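Local atomic coordinates of peptidoglycan N-acetylglucosamine deacetylase (Agathobacter rectalis, PDB entry 5JMU), a protein that probably removes acetyl groups from N-acetylglucosamine of peptidoglycan by zinc-dependent hydrolysis, this chain being the catalytic NodB-type deacetylase domain of a longer membrane protein. Residues Q166-V171 with V196-Q201; W150-G155 with Q176-S181; K160-E165 with K189-N194; I21-F26 with L211-S216; G36-L41 with R69-A74. All blocks are in the same frame, centred on the assembly; numbering follows the deposited sequence. Where two conformers were deposited one is given.

Contact 1: residues Q166-V171 with V196-Q201; sequences QVVQNV and VEQIIQ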
# COMPACT_ATOMS: atom_id res chain seq x y z
N GLN A 166 2.34 19.51 6.72
CA GLN A 166 1.42 19.48 5.60
C GLN A 166 0.88 18.06 5.35
O GLN A 166 -0.30 17.88 4.98
CB GLN A 166 2.11 20.06 4.36
CG GLN A 166 2.41 21.56 4.46
CD GLN A 166 3.19 22.12 3.25
OE1 GLN A 166 4.35 21.78 3.03
NE2 GLN A 166 2.53 22.97 2.46
N VAL A 167 1.73 17.03 5.56
CA VAL A 167 1.27 15.65 5.42
C VAL A 167 0.19 15.38 6.45
O VAL A 167 -0.86 14.79 6.15
CB VAL A 167 2.43 14.62 5.56
CG1 VAL A 167 1.89 13.17 5.60
CG2 VAL A 167 3.47 14.75 4.43
N VAL A 168 0.43 15.82 7.69
CA VAL A 168 -0.57 15.63 8.73
C VAL A 168 -1.92 16.23 8.29
O VAL A 168 -2.97 15.57 8.36
CB VAL A 168 -0.11 16.23 10.09
CG1 VAL A 168 -1.25 16.14 11.11
CG2 VAL A 168 1.14 15.47 10.59
N GLN A 169 -1.90 17.48 7.85
CA GLN A 169 -3.13 18.17 7.48
C GLN A 169 -3.78 17.52 6.26
O GLN A 169 -5.00 17.43 6.20
CB GLN A 169 -2.86 19.65 7.19
CG GLN A 169 -2.46 20.41 8.45
CD GLN A 169 -3.45 20.18 9.57
OE1 GLN A 169 -4.67 20.27 9.37
NE2 GLN A 169 -2.94 19.86 10.77
N ASN A 170 -2.98 17.03 5.33
CA ASN A 170 -3.54 16.40 4.13
C ASN A 170 -4.29 15.13 4.47
O ASN A 170 -5.39 14.87 3.97
CB ASN A 170 -2.45 16.06 3.11
CG ASN A 170 -1.92 17.28 2.39
OD1 ASN A 170 -2.58 18.32 2.35
ND2 ASN A 170 -0.73 17.17 1.82
N VAL A 171 -3.70 14.32 5.35
CA VAL A 171 -4.32 13.04 5.68
C VAL A 171 -5.58 13.27 6.54
O VAL A 171 -6.65 12.70 6.28
CB VAL A 171 -3.35 12.12 6.40
CG1 VAL A 171 -4.05 10.83 6.93
CG2 VAL A 171 -2.24 11.74 5.43
N VAL A 196 3.12 10.32 11.05
CA VAL A 196 2.17 9.25 11.38
C VAL A 196 1.68 9.37 12.83
O VAL A 196 0.48 9.17 13.11
CB VAL A 196 2.81 7.88 11.13
CG1 VAL A 196 1.94 6.74 11.72
CG2 VAL A 196 3.03 7.67 9.62
N GLU A 197 2.58 9.75 13.74
CA GLU A 197 2.15 9.89 15.13
C GLU A 197 0.98 10.87 15.34
O GLU A 197 -0.03 10.55 16.01
CB GLU A 197 3.35 10.29 16.02
CG GLU A 197 2.95 10.48 17.48
CD GLU A 197 4.14 10.48 18.44
OE1 GLU A 197 5.21 11.03 18.09
OE2 GLU A 197 3.99 9.95 19.55
N GLN A 198 1.08 12.07 14.77
CA GLN A 198 0.00 13.04 14.89
C GLN A 198 -1.26 12.58 14.17
O GLN A 198 -2.36 12.85 14.66
CB GLN A 198 0.44 14.37 14.33
CG GLN A 198 1.33 15.15 15.26
CD GLN A 198 1.95 16.30 14.48
OE1 GLN A 198 1.37 17.40 14.40
NE2 GLN A 198 3.09 16.06 13.86
N ILE A 199 -1.10 11.88 13.03
CA ILE A 199 -2.26 11.35 12.32
C ILE A 199 -3.02 10.35 13.21
O ILE A 199 -4.25 10.41 13.32
CB ILE A 199 -1.82 10.70 10.98
CG1 ILE A 199 -1.41 11.80 9.98
CG2 ILE A 199 -2.93 9.84 10.37
CD1 ILE A 199 -0.53 11.24 8.79
N ILE A 200 -2.29 9.45 13.86
CA ILE A 200 -2.92 8.49 14.76
C ILE A 200 -3.55 9.19 15.99
O ILE A 200 -4.70 8.85 16.37
CB ILE A 200 -1.92 7.42 15.22
CG1 ILE A 200 -1.55 6.52 14.03
CG2 ILE A 200 -2.57 6.56 16.34
CD1 ILE A 200 -0.34 5.62 14.32
N GLN A 201 -2.83 10.13 16.58
CA GLN A 201 -3.40 10.86 17.71
C GLN A 201 -4.73 11.50 17.32
O GLN A 201 -5.72 11.39 18.05
CB GLN A 201 -2.43 11.94 18.20
CG GLN A 201 -1.22 11.33 18.91
CD GLN A 201 -0.14 12.35 19.26
OE1 GLN A 201 0.08 13.32 18.55
NE2 GLN A 201 0.54 12.12 20.35
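Ile199 and three valines of 166-171 form the apolar seam between two helices. Starting at its CB, the Ile199 side chain divides. CG2, anti to the backbone N, runs toward Val171 and rests 3.8 Å from Val171 CG1. The other branch, CG1, lies beside the backbone N (chi1 -72°) and lies over the facing helix, where Ile199 CG1 is 4.1 Å from Val168 CA; this touches the helix backbone itself, between the side chains of Val168 and Val171. At the tip, Ile199 CD1 is 3.8 Å from both Val171 CB and Val171 CG2, and is 4.4 Å from Val167 CG1. Both branches of Val171 are therefore engaged by one residue, and the two side chains cross at about a right angle. One turn toward the N-terminus of 166-171, Val168 meets Gln198 instead: both methyls straddle the aliphatic root of that glutamine, Val168 CG1 and CG2 each lying 4.0 Å from Gln198 CB. No hydrogen bond joins the segments; the contact between them is apolar packing. Toward the sheet, Val171 and Ile199 also touch strand 180-186, through Val183 and Gln185 respectively, while Gln198 marks the margin nearer solvent. The helix axes approach to 9.1 Å with N-to-C directions 33° apart. Two neighbouring helices running roughly the same way, and resting together on a parallel strand, are typical of the beta/alpha barrel-like fold of NodB-type deacetylases.

Contact 2: residues W150-G155 with Q176-S181; sequences WNVSSG and QSHNVS. With ACT (acetate ion), chain B.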
# COMPACT_ATOMS: atom_id res chain seq x y z
N TRP A 150 -6.21 3.75 -3.42
CA TRP A 150 -6.35 4.55 -2.20
C TRP A 150 -7.41 5.62 -2.43
O TRP A 150 -7.77 5.89 -3.57
CB TRP A 150 -5.00 5.22 -1.82
CG TRP A 150 -4.48 6.12 -2.92
CD1 TRP A 150 -4.64 7.51 -3.02
CD2 TRP A 150 -3.71 5.73 -4.07
NE1 TRP A 150 -4.04 7.96 -4.18
CE2 TRP A 150 -3.46 6.89 -4.84
CE3 TRP A 150 -3.20 4.49 -4.53
CZ2 TRP A 150 -2.71 6.86 -6.04
CZ3 TRP A 150 -2.48 4.47 -5.73
CH2 TRP A 150 -2.24 5.65 -6.46
N ASN A 151 -7.95 6.20 -1.35
CA ASN A 151 -8.86 7.32 -1.52
C ASN A 151 -8.49 8.52 -0.62
O ASN A 151 -9.28 9.46 -0.53
CB ASN A 151 -10.33 6.91 -1.26
CG ASN A 151 -10.55 6.39 0.14
OD1 ASN A 151 -9.65 6.43 0.98
ND2 ASN A 151 -11.77 5.92 0.42
N VAL A 152 -7.34 8.48 0.04
CA VAL A 152 -6.80 9.68 0.74
C VAL A 152 -5.37 9.87 0.32
O VAL A 152 -4.55 8.98 0.54
CB VAL A 152 -6.90 9.53 2.28
CG1 VAL A 152 -6.18 10.70 3.01
CG2 VAL A 152 -8.34 9.46 2.67
N SER A 153 -5.07 11.01 -0.31
CA SER A 153 -3.69 11.35 -0.63
C SER A 153 -3.02 12.09 0.50
O SER A 153 -3.60 12.97 1.12
CB SER A 153 -3.64 12.19 -1.86
OG SER A 153 -4.09 11.33 -2.91
N SER A 154 -1.78 11.69 0.79
CA SER A 154 -1.00 12.41 1.80
C SER A 154 -0.21 13.56 1.20
O SER A 154 0.31 14.38 1.93
CB SER A 154 -0.03 11.46 2.50
OG SER A 154 0.91 11.03 1.53
N GLY A 155 -0.13 13.61 -0.13
CA GLY A 155 0.69 14.59 -0.81
C GLY A 155 2.17 14.30 -0.74
O GLY A 155 2.96 15.15 -1.14
N GLN A 176 -11.66 12.77 6.37
CA GLN A 176 -13.00 13.22 6.74
C GLN A 176 -13.98 13.17 5.58
O GLN A 176 -15.19 13.35 5.78
CB GLN A 176 -12.93 14.64 7.30
CG GLN A 176 -12.23 14.66 8.67
CD GLN A 176 -12.07 16.05 9.19
OE1 GLN A 176 -13.06 16.69 9.56
NE2 GLN A 176 -10.85 16.56 9.17
N SER A 177 -13.47 12.93 4.38
CA SER A 177 -14.33 12.77 3.22
C SER A 177 -14.93 11.39 3.10
O SER A 177 -15.81 11.21 2.27
CB SER A 177 -13.55 13.04 1.94
OG SER A 177 -13.05 14.36 1.99
N HIS A 178 -14.46 10.42 3.90
CA HIS A 178 -14.80 9.02 3.66
C HIS A 178 -15.12 8.32 4.95
O HIS A 178 -14.42 8.48 5.93
CB HIS A 178 -13.62 8.26 3.00
CG HIS A 178 -13.21 8.85 1.68
ND1 HIS A 178 -14.01 8.80 0.56
CD2 HIS A 178 -12.08 9.49 1.32
CE1 HIS A 178 -13.39 9.44 -0.44
NE2 HIS A 178 -12.22 9.85 -0.01
N ASN A 179 -16.16 7.50 4.92
CA ASN A 179 -16.42 6.66 6.08
C ASN A 179 -15.33 5.63 6.26
O ASN A 179 -14.98 5.25 7.40
CB ASN A 179 -17.78 5.97 5.91
CG ASN A 179 -18.21 5.24 7.17
OD1 ASN A 179 -17.98 5.72 8.28
ND2 ASN A 179 -18.83 4.09 6.98
N VAL A 180 -14.82 5.14 5.14
CA VAL A 180 -13.74 4.17 5.13
C VAL A 180 -12.62 4.70 4.26
O VAL A 180 -12.81 4.86 3.06
CB VAL A 180 -14.23 2.78 4.62
CG1 VAL A 180 -13.00 1.80 4.50
CG2 VAL A 180 -15.35 2.25 5.56
N SER A 181 -11.47 4.98 4.87
CA SER A 181 -10.35 5.62 4.15
C SER A 181 -9.21 4.65 3.98
O SER A 181 -8.87 3.95 4.92
CB SER A 181 -9.79 6.83 4.91
OG SER A 181 -10.78 7.86 5.06
C ACT B . -16.95 7.44 -0.59
O ACT B . -17.60 8.36 -1.11
OXT ACT B . -16.62 7.57 0.62
CH3 ACT B . -16.56 6.23 -1.38
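This is a polar, partly stacked contact at the start of two neighbouring parallel strands, the short, weakly bonded 152-153 and 180-186, joined through helix 164-175 as a beta-alpha-beta crossover. Asn151 carries it. Asn151 ND2 donates an N-H to Val180 O at 3.0 Å, nearly straight (168°) and in the carbonyl plane, while OD1 accepts from Val182 N, just beyond the segment. Gripped at both ends by alternate residues of one strand, the amide is held much as a backbone peptide of a paired strand would be. A chi1 of 61° sets CG between the backbone N and the carbonyl carbon, which lays the amide flat against the His178 imidazole, planes 7° apart, with Asn151 ND2 3.5 Å from His178 CG; Ser177 CB covers the opposite face. At the ring edge, His178 ND1 donates to OXT of an acetate at 2.9 Å, the ion probably coming from the crystallisation liquor. Val152 CG2 packs 3.7 Å from Ser181 CB beside it. Strand 180-186 lies here between 152-153 and strand 21-27, whose Ile21 bonds to Ser181, while helix 164-175 touches Ser181 through Val175.

Contact 3: residues K160-E165 with K189-N194; sequences KPISTE and KEFSVN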
# COMPACT_ATOMS: atom_id res chain seq x y z
N LYS A 160 8.84 17.68 -5.29
CA LYS A 160 9.31 18.56 -4.23
C LYS A 160 8.57 18.16 -2.96
O LYS A 160 7.34 18.19 -2.94
CB LYS A 160 9.02 20.02 -4.55
N PRO A 161 9.31 17.75 -1.91
CA PRO A 161 8.66 17.30 -0.67
C PRO A 161 7.87 18.41 0.00
O PRO A 161 8.22 19.57 -0.13
CB PRO A 161 9.83 16.88 0.22
CG PRO A 161 10.99 16.70 -0.74
CD PRO A 161 10.78 17.73 -1.78
N ILE A 162 6.80 18.04 0.71
CA ILE A 162 6.07 19.00 1.53
C ILE A 162 6.51 18.78 2.97
O ILE A 162 7.31 17.87 3.25
CB ILE A 162 4.54 18.83 1.37
CG1 ILE A 162 4.12 17.40 1.69
CG2 ILE A 162 4.16 19.18 -0.06
CD1 ILE A 162 2.60 17.17 1.68
N SER A 163 6.02 19.60 3.88
CA SER A 163 6.45 19.46 5.25
C SER A 163 5.68 18.34 5.96
O SER A 163 4.62 17.88 5.51
CB SER A 163 6.24 20.76 6.00
OG SER A 163 4.86 20.97 6.22
N THR A 164 6.27 17.90 7.07
CA THR A 164 5.59 16.94 7.90
C THR A 164 4.21 17.46 8.30
O THR A 164 3.21 16.70 8.24
CB THR A 164 6.42 16.63 9.15
OG1 THR A 164 7.57 15.89 8.74
CG2 THR A 164 5.61 15.74 10.14
N GLU A 165 4.14 18.73 8.71
CA GLU A 165 2.86 19.30 9.10
C GLU A 165 1.87 19.29 7.95
O GLU A 165 0.67 19.07 8.17
CB GLU A 165 3.06 20.72 9.63
CG GLU A 165 1.79 21.32 10.23
CD GLU A 165 1.08 20.38 11.24
OE1 GLU A 165 1.73 19.90 12.21
OE2 GLU A 165 -0.14 20.11 11.04
N LYS A 189 10.00 8.00 2.84
CA LYS A 189 10.10 9.43 3.01
C LYS A 189 10.03 9.82 4.48
O LYS A 189 8.95 9.75 5.10
CB LYS A 189 8.96 10.12 2.26
CG LYS A 189 9.05 9.75 0.80
CD LYS A 189 8.11 10.53 -0.07
CE LYS A 189 8.31 10.23 -1.56
NZ LYS A 189 9.71 10.43 -1.96
N GLU A 190 11.18 10.25 5.01
CA GLU A 190 11.30 10.58 6.41
C GLU A 190 10.21 11.58 6.87
O GLU A 190 9.57 11.39 7.91
CB GLU A 190 12.68 11.14 6.67
CG GLU A 190 12.95 11.21 8.13
CD GLU A 190 14.34 11.78 8.42
OE1 GLU A 190 14.99 12.33 7.50
OE2 GLU A 190 14.77 11.65 9.56
N PHE A 191 9.97 12.64 6.09
CA PHE A 191 9.03 13.68 6.54
C PHE A 191 7.60 13.12 6.66
O PHE A 191 6.78 13.61 7.45
CB PHE A 191 9.04 14.90 5.58
CG PHE A 191 8.45 14.61 4.21
CD1 PHE A 191 9.24 14.13 3.19
CD2 PHE A 191 7.10 14.84 3.96
CE1 PHE A 191 8.71 13.90 1.91
CE2 PHE A 191 6.55 14.59 2.70
CZ PHE A 191 7.34 14.08 1.67
N SER A 192 7.31 12.08 5.89
CA SER A 192 5.97 11.53 5.87
C SER A 192 5.84 10.53 7.02
O SER A 192 4.81 10.46 7.71
CB SER A 192 5.68 10.87 4.49
OG SER A 192 4.32 10.40 4.45
N VAL A 193 6.87 9.71 7.22
CA VAL A 193 6.89 8.82 8.38
C VAL A 193 6.68 9.63 9.66
O VAL A 193 5.95 9.21 10.58
CB VAL A 193 8.22 8.02 8.46
CG1 VAL A 193 8.41 7.36 9.84
CG2 VAL A 193 8.25 6.98 7.30
N ASN A 194 7.29 10.80 9.70
CA ASN A 194 7.27 11.59 10.94
C ASN A 194 5.88 12.21 11.20
O ASN A 194 5.64 12.76 12.28
CB ASN A 194 8.33 12.70 10.89
CG ASN A 194 9.74 12.17 11.10
OD1 ASN A 194 9.92 11.01 11.52
ND2 ASN A 194 10.73 13.02 10.86
O HOH W 1 9.83 15.82 10.13
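Phe191 is wrapped by the turn that leads into helix 164-175. Ile162 O sits over one face of its ring, toward the rim, 3.1 Å from Phe191 CD2. Pro161 CB approaches obliquely to 3.6 Å from Phe191 CE1, and Ile162 CG1 reaches to 3.8 Å from Phe191 CE2. The opposite face of the ring is backed by its own neighbour Ser192, through CB. A chi1 of 69° in Phe191 brings CG between its backbone N and carbonyl carbon and turns the ring back toward the loop. The polar half of the contact is the bond from Thr164 OG1 to Phe191 O, 2.7 Å long, lying in the carbonyl plane on a lone pair. That hydroxyl also accepts from a water, 2.7 Å from Thr164 OG1, which in turn accepts from Asn194 ND2. Thr164 is thereby tied to Phe191 directly and to Asn194 through water, its CG2 lying 3.7 Å from Asn194 O. Just before it lies a capping box: Ser163, the N-cap of helix 164-175, uses OG to cap the backbone N of Gln166, whose OE1 returns a bond to Ser163 N. On the facing side Lys189 is the N-cap of its short helix, and Lys189 O takes both Ser192 N and Val193 N. Ile162 N, in contrast, is buried with no partner in the model. Further out, Val167 packs on Phe191 and Ile162, and Ser192 OG bonds to Asp156 and Gln185. The Phe191 side chain lies about 13 Å from the bound zinc ion.

Contact 4: residues I21-F26 with L211-S216; sequences IIYLTF and LPLTTS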
# COMPACT_ATOMS: atom_id res chain seq x y z
N ILE A 21 -13.30 4.28 9.58
CA ILE A 21 -12.18 3.34 9.48
C ILE A 21 -11.05 4.01 8.72
O ILE A 21 -11.30 4.67 7.71
CB ILE A 21 -12.59 2.06 8.73
CG1 ILE A 21 -13.79 1.37 9.42
CG2 ILE A 21 -11.37 1.14 8.53
CD1 ILE A 21 -13.53 1.01 10.90
N ILE A 22 -9.82 3.83 9.20
CA ILE A 22 -8.63 4.27 8.44
C ILE A 22 -7.68 3.10 8.25
O ILE A 22 -7.22 2.48 9.24
CB ILE A 22 -7.89 5.42 9.16
CG1 ILE A 22 -8.85 6.61 9.39
CG2 ILE A 22 -6.67 5.86 8.31
CD1 ILE A 22 -8.29 7.66 10.32
N TYR A 23 -7.34 2.84 6.99
CA TYR A 23 -6.29 1.88 6.68
C TYR A 23 -5.08 2.72 6.33
O TYR A 23 -5.02 3.28 5.22
CB TYR A 23 -6.67 0.98 5.51
CG TYR A 23 -7.91 0.10 5.73
CD1 TYR A 23 -7.83 -1.13 6.37
CD2 TYR A 23 -9.15 0.48 5.19
CE1 TYR A 23 -8.96 -1.93 6.52
CE2 TYR A 23 -10.29 -0.32 5.34
CZ TYR A 23 -10.19 -1.52 6.00
OH TYR A 23 -11.33 -2.30 6.14
N LEU A 24 -4.10 2.83 7.23
CA LEU A 24 -2.83 3.48 6.87
C LEU A 24 -2.04 2.50 6.01
O LEU A 24 -1.89 1.30 6.37
CB LEU A 24 -2.00 3.84 8.12
CG LEU A 24 -2.57 4.93 9.00
CD1 LEU A 24 -1.70 5.08 10.26
CD2 LEU A 24 -2.60 6.22 8.21
N THR A 25 -1.57 2.96 4.86
CA THR A 25 -0.76 2.09 3.99
C THR A 25 0.50 2.79 3.57
O THR A 25 0.53 4.02 3.42
CB THR A 25 -1.53 1.62 2.73
OG1 THR A 25 -1.66 2.69 1.76
CG2 THR A 25 -2.93 1.13 3.13
N PHE A 26 1.55 2.01 3.34
CA PHE A 26 2.88 2.56 3.06
C PHE A 26 3.50 1.85 1.86
O PHE A 26 3.70 0.60 1.91
CB PHE A 26 3.78 2.39 4.31
CG PHE A 26 3.24 3.13 5.52
CD1 PHE A 26 3.50 4.50 5.68
CD2 PHE A 26 2.43 2.47 6.45
CE1 PHE A 26 2.96 5.23 6.75
CE2 PHE A 26 1.88 3.17 7.54
CZ PHE A 26 2.14 4.56 7.68
N LEU A 211 -7.05 0.16 11.03
CA LEU A 211 -7.02 -1.26 10.77
C LEU A 211 -5.99 -1.59 9.70
O LEU A 211 -5.67 -0.75 8.85
CB LEU A 211 -8.39 -1.71 10.29
CG LEU A 211 -9.57 -1.64 11.24
CD1 LEU A 211 -10.87 -2.03 10.51
CD2 LEU A 211 -9.29 -2.55 12.41
N PRO A 212 -5.49 -2.83 9.67
CA PRO A 212 -4.71 -3.36 8.53
C PRO A 212 -5.65 -3.94 7.47
O PRO A 212 -6.78 -4.35 7.78
CB PRO A 212 -3.87 -4.48 9.15
CG PRO A 212 -4.86 -5.07 10.24
CD PRO A 212 -5.71 -3.85 10.73
N LEU A 213 -5.20 -3.95 6.21
CA LEU A 213 -6.01 -4.56 5.15
C LEU A 213 -5.90 -6.05 5.28
O LEU A 213 -4.80 -6.59 5.51
CB LEU A 213 -5.53 -4.10 3.76
CG LEU A 213 -5.91 -2.65 3.40
CD1 LEU A 213 -5.05 -2.19 2.21
CD2 LEU A 213 -7.39 -2.52 3.12
N THR A 214 -7.01 -6.76 5.09
CA THR A 214 -6.99 -8.21 5.03
C THR A 214 -7.78 -8.66 3.81
O THR A 214 -8.34 -7.86 3.09
CB THR A 214 -7.59 -8.86 6.28
OG1 THR A 214 -9.00 -8.59 6.31
CG2 THR A 214 -6.95 -8.26 7.51
N THR A 215 -7.81 -9.96 3.58
CA THR A 215 -8.50 -10.45 2.39
C THR A 215 -10.02 -10.27 2.46
O THR A 215 -10.68 -10.37 1.44
CB THR A 215 -8.18 -11.94 2.13
OG1 THR A 215 -8.53 -12.69 3.28
CG2 THR A 215 -6.66 -12.09 1.82
N SER A 216 -10.55 -10.02 3.64
CA SER A 216 -11.98 -9.76 3.74
C SER A 216 -12.30 -8.26 3.77
O SER A 216 -13.48 -7.90 3.84
CB SER A 216 -12.57 -10.49 4.95
OG SER A 216 -11.82 -10.18 6.08
O HOH W 2 -4.05 1.48 9.84
O HOH W 3 -3.85 -0.59 6.70
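The Tyr23 ring is held between two aliphatic residues: Leu213 CD2 sits over one face, 3.7 Å from the ring centroid and 15° off its normal, and Ile21 CG2 covers the opposite face toward the rim. At the edge, Pro212 O lies in the ring plane, 3.5 Å from Tyr23 CE1, so the rim C-H groups at CE1 and CD1 border a carbonyl. The Leu213 side chain meets the tyrosine at about a right angle, and its other methyl, CD1, continues inward to Thr25 CG2. Leu211 adds an aliphatic flank: its CB is 3.8 Å from Tyr23 CE1, and its CD1 packs against Ile21 CG2. With chi1 -62°, Tyr23 CG lies beside its backbone N and the ring swings toward the loop. The backbones are joined by one direct bond, Leu211 N to Ile22 O at 2.9 Å, which extends the parallel pairing of strand 21-27 with 209-210. Past it the chains part. Leu211 O accepts a hydrogen bond from a water that also donates to Leu24 O, 2.7 Å away, and a second water accepts from Leu24 N, 2.9 Å away, and probably donates to Leu211 O as well. Thr25 turns its hydroxyl elsewhere, to Val183 O and Arg115, and its side chain is about 10 Å from the bound zinc ion. Chemically, the loop after 209-210 leaves the sheet through water: solvent takes over the strand-like bonds at Leu24, while aliphatic packing on the two faces of Tyr23 keeps 211-213 against the buried strand.

Contact 5: residues G36-L41 with R69-A74; sequences GLLDVL and RGHTVA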
# COMPACT_ATOMS: atom_id res chain seq x y z
N GLY A 36 11.74 2.89 12.57
CA GLY A 36 11.21 3.96 13.39
C GLY A 36 9.68 4.04 13.28
O GLY A 36 8.99 4.29 14.26
N LEU A 37 9.17 3.84 12.06
CA LEU A 37 7.73 3.81 11.80
C LEU A 37 7.11 2.64 12.57
O LEU A 37 6.06 2.79 13.21
CB LEU A 37 7.46 3.68 10.29
CG LEU A 37 5.99 3.44 9.92
CD1 LEU A 37 5.04 4.53 10.50
CD2 LEU A 37 5.86 3.38 8.40
N LEU A 38 7.73 1.46 12.52
CA LEU A 38 7.19 0.31 13.27
C LEU A 38 7.10 0.60 14.78
O LEU A 38 6.18 0.15 15.47
CB LEU A 38 8.04 -0.94 13.03
CG LEU A 38 7.95 -1.43 11.59
CD1 LEU A 38 8.86 -2.68 11.51
CD2 LEU A 38 6.50 -1.77 11.24
N ASP A 39 8.06 1.36 15.30
CA ASP A 39 8.11 1.70 16.71
C ASP A 39 6.94 2.63 17.03
O ASP A 39 6.30 2.51 18.08
CB ASP A 39 9.45 2.38 17.05
CG ASP A 39 10.62 1.40 17.02
OD1 ASP A 39 10.39 0.19 17.03
OD2 ASP A 39 11.79 1.86 16.99
N VAL A 40 6.68 3.59 16.14
CA VAL A 40 5.52 4.49 16.35
C VAL A 40 4.20 3.72 16.32
O VAL A 40 3.32 3.94 17.17
CB VAL A 40 5.48 5.61 15.28
CG1 VAL A 40 4.12 6.37 15.29
CG2 VAL A 40 6.62 6.59 15.48
N LEU A 41 4.05 2.82 15.35
CA LEU A 41 2.82 2.04 15.25
C LEU A 41 2.63 1.21 16.52
O LEU A 41 1.50 1.10 17.03
CB LEU A 41 2.83 1.15 13.99
CG LEU A 41 2.83 1.93 12.68
CD1 LEU A 41 3.12 0.99 11.51
CD2 LEU A 41 1.50 2.74 12.48
N ARG A 69 5.21 -8.19 13.64
CA ARG A 69 4.53 -7.22 14.50
C ARG A 69 3.05 -7.08 14.17
O ARG A 69 2.35 -6.28 14.79
CB ARG A 69 5.23 -5.86 14.42
CG ARG A 69 6.63 -5.92 15.02
CD ARG A 69 7.23 -4.54 15.14
NE ARG A 69 8.67 -4.56 15.43
CZ ARG A 69 9.36 -3.55 15.93
NH1 ARG A 69 8.74 -2.41 16.29
NH2 ARG A 69 10.66 -3.68 16.08
N GLY A 70 2.55 -7.88 13.24
CA GLY A 70 1.12 -7.95 13.03
C GLY A 70 0.60 -7.12 11.86
O GLY A 70 -0.62 -7.03 11.65
N HIS A 71 1.50 -6.49 11.12
CA HIS A 71 1.08 -5.70 9.95
C HIS A 71 0.82 -6.58 8.74
O HIS A 71 1.27 -7.72 8.70
CB HIS A 71 2.14 -4.66 9.60
CG HIS A 71 2.48 -3.81 10.77
ND1 HIS A 71 1.56 -2.93 11.30
CD2 HIS A 71 3.56 -3.77 11.57
CE1 HIS A 71 2.07 -2.37 12.38
NE2 HIS A 71 3.30 -2.85 12.56
N THR A 72 0.06 -6.05 7.78
CA THR A 72 -0.13 -6.75 6.52
C THR A 72 1.04 -6.45 5.59
O THR A 72 1.39 -5.29 5.39
CB THR A 72 -1.45 -6.33 5.87
OG1 THR A 72 -2.52 -6.80 6.74
CG2 THR A 72 -1.56 -6.91 4.44
N VAL A 73 1.64 -7.51 5.05
CA VAL A 73 2.70 -7.36 4.08
C VAL A 73 2.14 -7.72 2.71
O VAL A 73 1.61 -8.84 2.51
CB VAL A 73 3.90 -8.27 4.45
CG1 VAL A 73 4.95 -8.26 3.29
CG2 VAL A 73 4.51 -7.75 5.73
N ALA A 74 2.18 -6.75 1.81
CA ALA A 74 1.58 -6.88 0.48
C ALA A 74 2.63 -6.53 -0.60
O ALA A 74 3.68 -5.97 -0.31
CB ALA A 74 0.36 -5.97 0.38
O HOH W 4 4.97 -2.11 14.73
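Arg69 and His71 reach from the end of one helix to the flank of another, 34-43, beside the parallel sheet of the NodB-type fold; Gly70, with positive phi, makes the Schellman motif that ends helix 61-68, two residues before strand 72-77. Arg69 comes first. Its chain is extended from CG to NE, carrying the guanidinium over to Asp39, where NH1 forms a salt bridge with OD1 at 3.2 Å, 167° at the hydrogen, in the guanidinium plane and nearly along the C-O axis of the carboxylate. Leu38 CB lies over one face of that group, 3.6 Å from Arg69 NH1. Asp42 and Glu65 also bind the arginine, so its charge is shared among three carboxylates, which probably fixes its rotation. After Gly70, the His71 ring packs between Leu38 and Leu41: Leu38 CD2 is 3.6 Å from His71 CD2, and Leu41 CD1 the same distance from His71 CE1, both oblique to the ring. Its ND1 is hydrogen-bonded to Ala48 N, and Phe50 meets it edge-to-face. Thr72, next along, turns to Leu213 O. At the edge of the imidazole, a water in its plane sits 2.8 Å from His71 NE2 and donates to Leu38 O at 2.7 Å.

In the fold
Contact 4 spans the chain, from strand 21-27 to the loop after 209-210; the other four fall between its segments. Contact 5 closes first, and contacts 1, 2 and 3 then interleave along residues 150-201. Contacts 1 and 3 share helix 164-175, with centres 10 Å apart; contact 2 joins the strands of the beta-alpha-beta unit whose helix 164-175 contact 1 uses, with centres 12 Å apart. Contacts 2, 4 and 5 reach the same parallel sheet, contact 4 being 12 Å, centre to centre, from each of the other two, which are 20 Å apart. Strand 21-27 thus brings early and late parts of the chain together in one catalytic domain.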